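Local coordinates for protein glycerate dehydrogenase/glyoxylate reductase (Thermus thermophilus, PDB 2CUK) that probably reduces hydroxypyruvate and glyoxylate to D-glycerate and glycolate with a nicotinamide cofactor, at residues L140-Q143 with G144-L147; N227-R230 with G231-D235; E295-L298 with A299-G303. All blocks are in the same frame, centred on the assembly; numbering follows the deposited sequence.

Contact 1. Residues L140-Q143 with G144-L147; sequences LDLQ and GLTL
L145 sets its CG opposite its own carbonyl carbon (chi1 -80°), and a second torsion near +60° folds the isobutyl group back over D141 and L142, which the chain has just left. Its CD1 branch comes to 3.0 Å from D141 O, a tight carbon-to-oxygen approach, and the CD2 branch lies 3.4 Å from the same oxygen, so that D141 O is faced by both methyls. The apolar part of the contact is looser: L145 CD2 and L142 CD2 meet methyl to methyl at 4.4 Å.

What brings these side chains together is a type II beta turn from L142 to L145. It is closed by the bond from L145 N to L142 O, 3.0 Å long; the donor stands above the carbonyl plane, 38° out of it. G144 holds the third place of the turn at a positive phi, where a CB would collide with the carbonyl oxygen of Q143, and this is why the position calls for glycine. Leucine suits the fourth place because its branched end reaches back past the closing bond to D141 O and to L142 CD2. An alanine in place of L145 would lose both methyls, and would probably uncover D141 O and deprive L142 CD2 of its neighbour.

The polar side chains of D141 and Q143 find their partners beyond the turn. D141 OD1 is hydrogen-bonded to T285 OG1 of the second subunit, and Q143 NE2 to F166 O and to D104 OD2 of the second subunit, which places the turn at the dimer interface. L142 packs on L111 and A114 of helix 99-114, while T146 starts strand 146-150, the first strand of the six-stranded Rossmann-type sheet, which runs between strands 169-173 and 196-199.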
loop_
_atom_site.group_PDB
_atom_site.type_symbol
_atom_site.label_atom_id
_atom_site.label_comp_id
_atom_site.label_asym_id
_atom_site.label_seq_id
_atom_site.Cartn_x
_atom_site.Cartn_y
_atom_site.Cartn_z
ATOM N N LEU A 140 7.099 1.263 11.089
ATOM C CA LEU A 140 6.712 0.220 12.028
ATOM C C LEU A 140 6.602 -1.143 11.367
ATOM O O LEU A 140 5.886 -1.298 10.377
ATOM C CB LEU A 140 5.353 0.541 12.653
ATOM C CG LEU A 140 5.159 1.836 13.432
ATOM C CD1 LEU A 140 3.727 1.877 13.956
ATOM C CD2 LEU A 140 6.152 1.914 14.579
ATOM N N ASP A 141 7.316 -2.128 11.908
ATOM C CA ASP A 141 7.222 -3.490 11.400
ATOM C C ASP A 141 5.852 -3.947 11.900
ATOM O O ASP A 141 5.520 -3.740 13.067
ATOM C CB ASP A 141 8.317 -4.370 12.007
ATOM C CG ASP A 141 9.683 -4.097 11.412
ATOM O OD1 ASP A 141 9.898 -4.445 10.233
ATOM O OD2 ASP A 141 10.541 -3.532 12.115
ATOM N N LEU A 142 5.059 -4.563 11.031
ATOM C CA LEU A 142 3.716 -5.002 11.403
ATOM C C LEU A 142 3.632 -6.341 12.125
ATOM O O LEU A 142 2.668 -6.605 12.837
ATOM C CB LEU A 142 2.829 -5.054 10.157
ATOM C CG LEU A 142 2.647 -3.729 9.411
ATOM C CD1 LEU A 142 1.769 -3.952 8.177
ATOM C CD2 LEU A 142 2.021 -2.704 10.338
ATOM N N GLN A 143 4.638 -7.184 11.937
ATOM C CA GLN A 143 4.654 -8.507 12.549
ATOM C C GLN A 143 4.483 -8.491 14.068
ATOM O O GLN A 143 5.259 -7.865 14.789
ATOM C CB GLN A 143 5.946 -9.229 12.166
ATOM C CG GLN A 143 6.065 -9.520 10.663
ATOM C CD GLN A 143 5.952 -8.268 9.798
ATOM O OE1 GLN A 143 6.737 -7.330 9.935
ATOM N NE2 GLN A 143 4.971 -8.253 8.898
ATOM N N GLY A 144 3.451 -9.179 14.543
ATOM C CA GLY A 144 3.195 -9.245 15.969
ATOM C C GLY A 144 2.311 -8.136 16.508
ATOM O O GLY A 144 1.821 -8.237 17.631
ATOM N N LEU A 145 2.109 -7.074 15.731
ATOM C CA LEU A 145 1.263 -5.974 16.182
ATOM C C LEU A 145 -0.203 -6.372 16.146
ATOM O O LEU A 145 -0.602 -7.269 15.398
ATOM C CB LEU A 145 1.478 -4.726 15.319
ATOM C CG LEU A 145 2.709 -3.870 15.634
ATOM C CD1 LEU A 145 3.978 -4.687 15.458
ATOM C CD2 LEU A 145 2.725 -2.660 14.718
ATOM N N THR A 146 -1.004 -5.693 16.957
ATOM C CA THR A 146 -2.426 -5.982 17.030
ATOM C C THR A 146 -3.310 -4.990 16.290
ATOM O O THR A 146 -3.261 -3.779 16.532
ATOM C CB THR A 146 -2.901 -6.050 18.497
ATOM O OG1 THR A 146 -2.268 -7.159 19.148
ATOM C CG2 THR A 146 -4.413 -6.215 18.567
ATOM N N LEU A 147 -4.121 -5.518 15.381
ATOM C CA LEU A 147 -5.058 -4.699 14.631
ATOM C C LEU A 147 -6.410 -4.836 15.316
ATOM O O LEU A 147 -6.909 -5.947 15.511
ATOM C CB LEU A 147 -5.173 -5.185 13.185
ATOM C CG LEU A 147 -6.303 -4.551 12.367
ATOM C CD1 LEU A 147 -6.028 -3.065 12.168
ATOM C CD2 LEU A 147 -6.408 -5.262 11.010
#

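Contact 2. Residues N227-R230 with G231-D235; sequences NTAR and GALVD
N227 with G231 and V234, and R230 with L233, form a local contact in which an Asx turn runs straight into a short 3-10 segment, in the loop that links strand 224-227 to helix 236-243. The carboxamide of N227 organises it. With CG anti to the backbone N (chi1 -176°), the amide reaches forward along the chain to A229 and R230 and uses both its ends. N227 OD1 accepts from A229 N at 3.1 Å, the bond that defines the Asx turn, while N227 ND2 gives a nearly straight bond to R230 O at 3.1 Å. That oxygen lies in the amide plane of N227, yet the donor stands well above the carbonyl plane of R230. L233 N reaches R230 O at 3.1 Å from the opposite face, so two donors grip this oxygen. Asparagine fits because one flat group supplies both an acceptor and a donor.

Apolar atoms lie against the amide nitrogen: V234 CG2 is 3.7 Å from N227 ND2, and G231 CA is at 4.0 Å from the same atom. L233 packs on the R230 and A229 side instead, its CG 3.3 Å from R230 O and its CD1 branch resting on A229 CB at 3.8 Å. R230 N is buried here with no partner in the model, whereas the end of the arginine side chain leads away from the turn.

The sequence N-T-A-R-G matches a signature of the D-2-hydroxyacid dehydrogenases, which in relatives borders the active-site cleft. In the surrounding fold, N227 and V234 pack on L199 of strand 196-199, a hydrogen bond joins T228 OG1 and T106 OG1 of helix 99-114, and D235 N-caps helix 236-243 through A238 N.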
loop_
_atom_site.group_PDB
_atom_site.type_symbol
_atom_site.label_atom_id
_atom_site.label_comp_id
_atom_site.label_asym_id
_atom_site.label_seq_id
_atom_site.Cartn_x
_atom_site.Cartn_y
_atom_site.Cartn_z
ATOM N N ASN A 227 -9.469 5.054 8.899
ATOM C CA ASN A 227 -10.902 5.238 8.696
ATOM C C ASN A 227 -11.260 5.309 7.218
ATOM O O ASN A 227 -10.976 6.299 6.544
ATOM C CB ASN A 227 -11.412 6.500 9.404
ATOM C CG ASN A 227 -12.924 6.659 9.289
ATOM O OD1 ASN A 227 -13.646 5.684 9.066
ATOM N ND2 ASN A 227 -13.410 7.885 9.453
ATOM N N THR A 228 -11.870 4.241 6.716
ATOM C CA THR A 228 -12.296 4.191 5.323
ATOM C C THR A 228 -13.819 4.025 5.285
ATOM O O THR A 228 -14.396 3.749 4.232
ATOM C CB THR A 228 -11.639 3.015 4.568
ATOM O OG1 THR A 228 -11.967 1.778 5.216
ATOM C CG2 THR A 228 -10.119 3.186 4.532
ATOM N N ALA A 229 -14.458 4.213 6.440
ATOM C CA ALA A 229 -15.913 4.078 6.571
ATOM C C ALA A 229 -16.682 5.389 6.372
ATOM O O ALA A 229 -17.090 5.709 5.260
ATOM C CB ALA A 229 -16.255 3.477 7.935
ATOM N N ARG A 230 -16.896 6.137 7.453
ATOM C CA ARG A 230 -17.618 7.408 7.370
ATOM C C ARG A 230 -16.839 8.493 8.103
ATOM O O ARG A 230 -16.428 8.305 9.246
ATOM C CB ARG A 230 -19.020 7.280 7.981
ATOM C CG ARG A 230 -19.946 6.291 7.280
ATOM C CD ARG A 230 -20.224 6.704 5.841
ATOM N NE ARG A 230 -20.926 7.984 5.746
ATOM C CZ ARG A 230 -22.220 8.153 6.001
ATOM N NH1 ARG A 230 -22.968 7.122 6.370
ATOM N NH2 ARG A 230 -22.771 9.354 5.883
ATOM N N GLY A 231 -16.646 9.630 7.445
ATOM C CA GLY A 231 -15.899 10.718 8.048
ATOM C C GLY A 231 -16.348 11.151 9.433
ATOM O O GLY A 231 -15.513 11.375 10.313
ATOM N N ALA A 232 -17.662 11.248 9.635
ATOM C CA ALA A 232 -18.229 11.688 10.911
ATOM C C ALA A 232 -17.979 10.779 12.114
ATOM O O ALA A 232 -18.341 11.130 13.243
ATOM C CB ALA A 232 -19.740 11.933 10.751
ATOM N N LEU A 233 -17.372 9.619 11.890
ATOM C CA LEU A 233 -17.082 8.701 12.993
ATOM C C LEU A 233 -15.913 9.238 13.826
ATOM O O LEU A 233 -15.671 8.790 14.952
ATOM C CB LEU A 233 -16.704 7.316 12.456
ATOM C CG LEU A 233 -17.751 6.505 11.688
ATOM C CD1 LEU A 233 -17.108 5.226 11.153
ATOM C CD2 LEU A 233 -18.925 6.177 12.602
ATOM N N VAL A 234 -15.198 10.202 13.256
ATOM C CA VAL A 234 -14.028 10.791 13.901
ATOM C C VAL A 234 -14.149 12.294 14.112
ATOM O O VAL A 234 -14.627 13.011 13.233
ATOM C CB VAL A 234 -12.757 10.558 13.038
ATOM C CG1 VAL A 234 -11.543 11.174 13.720
ATOM C CG2 VAL A 234 -12.547 9.073 12.797
ATOM N N ASP A 235 -13.708 12.765 15.276
ATOM C CA ASP A 235 -13.706 14.196 15.575
ATOM C C ASP A 235 -12.420 14.693 14.927
ATOM O O ASP A 235 -11.342 14.578 15.508
ATOM C CB ASP A 235 -13.627 14.447 17.082
ATOM C CG ASP A 235 -13.589 15.930 17.425
ATOM O OD1 ASP A 235 -12.962 16.707 16.677
ATOM O OD2 ASP A 235 -14.178 16.323 18.454
#

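Contact 3. Residues E295-L298 with A299-G303; sequences ENLL and AVLEG
L297 and L301, one helical turn apart, carry the apolar part of this contact near the end of helix 283-301. The CD2 branch of L297 leans along the helix to the CD1 branch of L301, 3.4 Å away, closer than two methyls usually sit. L297 CG is anti to its backbone N (chi1 -177°), while L301 CG is anti to its carbonyl carbon; the four-residue spacing puts both on one face of the helix, where the branches meet.

Backbone bonds of the i to i+4 kind make up the second group. A299 N reaches E295 O at 2.9 Å, almost in line with the carbonyl, and small A299 fits against this turn, its CB 3.3 Å from the same E295 O. L301 N reaches L297 O at 3.1 Å in the carbonyl plane. The bond from E302 N to L298 O is weak. G303, with positive phi, a backbone glycine takes readily, is the C-prime residue of a Schellman motif: G303 N returns to V300 O and R304 N to A299 O.

Polar side chains form the third group. E295 OE2 and E302 OE2 stand 6.4 Å apart; their like charges are probably eased by salt bridges of E302 to R304 and E295 to R16. The buried amide of N296 is satisfied at both ends, ND2 giving to V292 O and OD1 accepting from N308 N.

L297, L298 and V300 suit the buried face: L297 packs on V68 and A70 of strand 68-70, L298 on L17 of helix 15-19, and V300 on R90 of strand 90-92.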
loop_
_atom_site.group_PDB
_atom_site.type_symbol
_atom_site.label_atom_id
_atom_site.label_comp_id
_atom_site.label_asym_id
_atom_site.label_seq_id
_atom_site.Cartn_x
_atom_site.Cartn_y
_atom_site.Cartn_z
ATOM N N GLU A 295 -29.176 -4.089 -13.221
ATOM C CA GLU A 295 -29.970 -5.300 -13.032
ATOM C C GLU A 295 -31.197 -4.997 -12.175
ATOM O O GLU A 295 -32.329 -5.304 -12.558
ATOM C CB GLU A 295 -29.132 -6.387 -12.356
ATOM C CG GLU A 295 -29.877 -7.693 -12.128
ATOM C CD GLU A 295 -30.340 -8.342 -13.424
ATOM O OE1 GLU A 295 -29.477 -8.644 -14.276
ATOM O OE2 GLU A 295 -31.564 -8.550 -13.591
ATOM N N ASN A 296 -30.965 -4.396 -11.011
ATOM C CA ASN A 296 -32.051 -4.045 -10.105
ATOM C C ASN A 296 -33.098 -3.160 -10.786
ATOM O O ASN A 296 -34.298 -3.413 -10.674
ATOM C CB ASN A 296 -31.494 -3.332 -8.864
ATOM C CG ASN A 296 -30.961 -4.304 -7.822
ATOM O OD1 ASN A 296 -31.728 -4.936 -7.091
ATOM N ND2 ASN A 296 -29.639 -4.435 -7.757
ATOM N N LEU A 297 -32.646 -2.128 -11.492
ATOM C CA LEU A 297 -33.569 -1.224 -12.168
ATOM C C LEU A 297 -34.404 -1.953 -13.221
ATOM O O LEU A 297 -35.626 -1.823 -13.238
ATOM C CB LEU A 297 -32.809 -0.053 -12.804
ATOM C CG LEU A 297 -33.647 1.034 -13.491
ATOM C CD1 LEU A 297 -32.923 2.366 -13.424
ATOM C CD2 LEU A 297 -33.930 0.645 -14.934
ATOM N N LEU A 298 -33.753 -2.717 -14.095
ATOM C CA LEU A 298 -34.479 -3.455 -15.123
ATOM C C LEU A 298 -35.471 -4.422 -14.492
ATOM O O LEU A 298 -36.597 -4.566 -14.967
ATOM C CB LEU A 298 -33.514 -4.233 -16.026
ATOM C CG LEU A 298 -32.854 -3.445 -17.162
ATOM C CD1 LEU A 298 -31.873 -4.336 -17.908
ATOM C CD2 LEU A 298 -33.924 -2.929 -18.110
ATOM N N ALA A 299 -35.047 -5.084 -13.421
ATOM C CA ALA A 299 -35.905 -6.037 -12.725
ATOM C C ALA A 299 -37.242 -5.399 -12.354
ATOM O O ALA A 299 -38.303 -5.943 -12.660
ATOM C CB ALA A 299 -35.210 -6.552 -11.473
ATOM N N VAL A 300 -37.185 -4.244 -11.697
ATOM C CA VAL A 300 -38.399 -3.552 -11.285
ATOM C C VAL A 300 -39.235 -3.101 -12.481
ATOM O O VAL A 300 -40.461 -3.189 -12.450
ATOM C CB VAL A 300 -38.078 -2.322 -10.406
ATOM C CG1 VAL A 300 -39.365 -1.598 -10.028
ATOM C CG2 VAL A 300 -37.342 -2.757 -9.154
ATOM N N LEU A 301 -38.580 -2.626 -13.536
ATOM C CA LEU A 301 -39.310 -2.171 -14.715
ATOM C C LEU A 301 -39.953 -3.317 -15.488
ATOM O O LEU A 301 -40.872 -3.098 -16.276
ATOM C CB LEU A 301 -38.390 -1.376 -15.645
ATOM C CG LEU A 301 -37.810 -0.069 -15.096
ATOM C CD1 LEU A 301 -37.088 0.663 -16.220
ATOM C CD2 LEU A 301 -38.921 0.807 -14.527
ATOM N N GLU A 302 -39.470 -4.535 -15.270
ATOM C CA GLU A 302 -40.027 -5.698 -15.952
ATOM C C GLU A 302 -41.016 -6.420 -15.046
ATOM O O GLU A 302 -41.341 -7.586 -15.265
ATOM C CB GLU A 302 -38.909 -6.656 -16.382
ATOM C CG GLU A 302 -38.067 -6.141 -17.546
ATOM C CD GLU A 302 -36.997 -7.126 -17.985
ATOM O OE1 GLU A 302 -37.337 -8.300 -18.246
ATOM O OE2 GLU A 302 -35.816 -6.728 -18.079
ATOM N N GLY A 303 -41.488 -5.716 -14.024
ATOM C CA GLY A 303 -42.439 -6.299 -13.099
ATOM C C GLY A 303 -41.881 -7.459 -12.300
ATOM O O GLY A 303 -42.637 -8.301 -11.816
#

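In the fold
The contacts follow one another along the chain as 1, 2, 3. Contacts 1 and 2 belong to the six-stranded parallel sheet of the NAD-binding domain: contact 1 leads into strand 146-150 and contact 2 leaves strand 224-227, with strand 196-199 between them in the sheet. Their centres are about 23 Å apart. Contact 3 ends helix 283-301, which packs on the other, five-stranded sheet; its centre is about 47 Å from that of contact 1 and about 34 Å from that of contact 2. Contact 1 lies at the dimer-facing end of the subunit and contact 3 at the opposite end, with contact 2 nearest the chain centre, consistent with a place near the interdomain cleft.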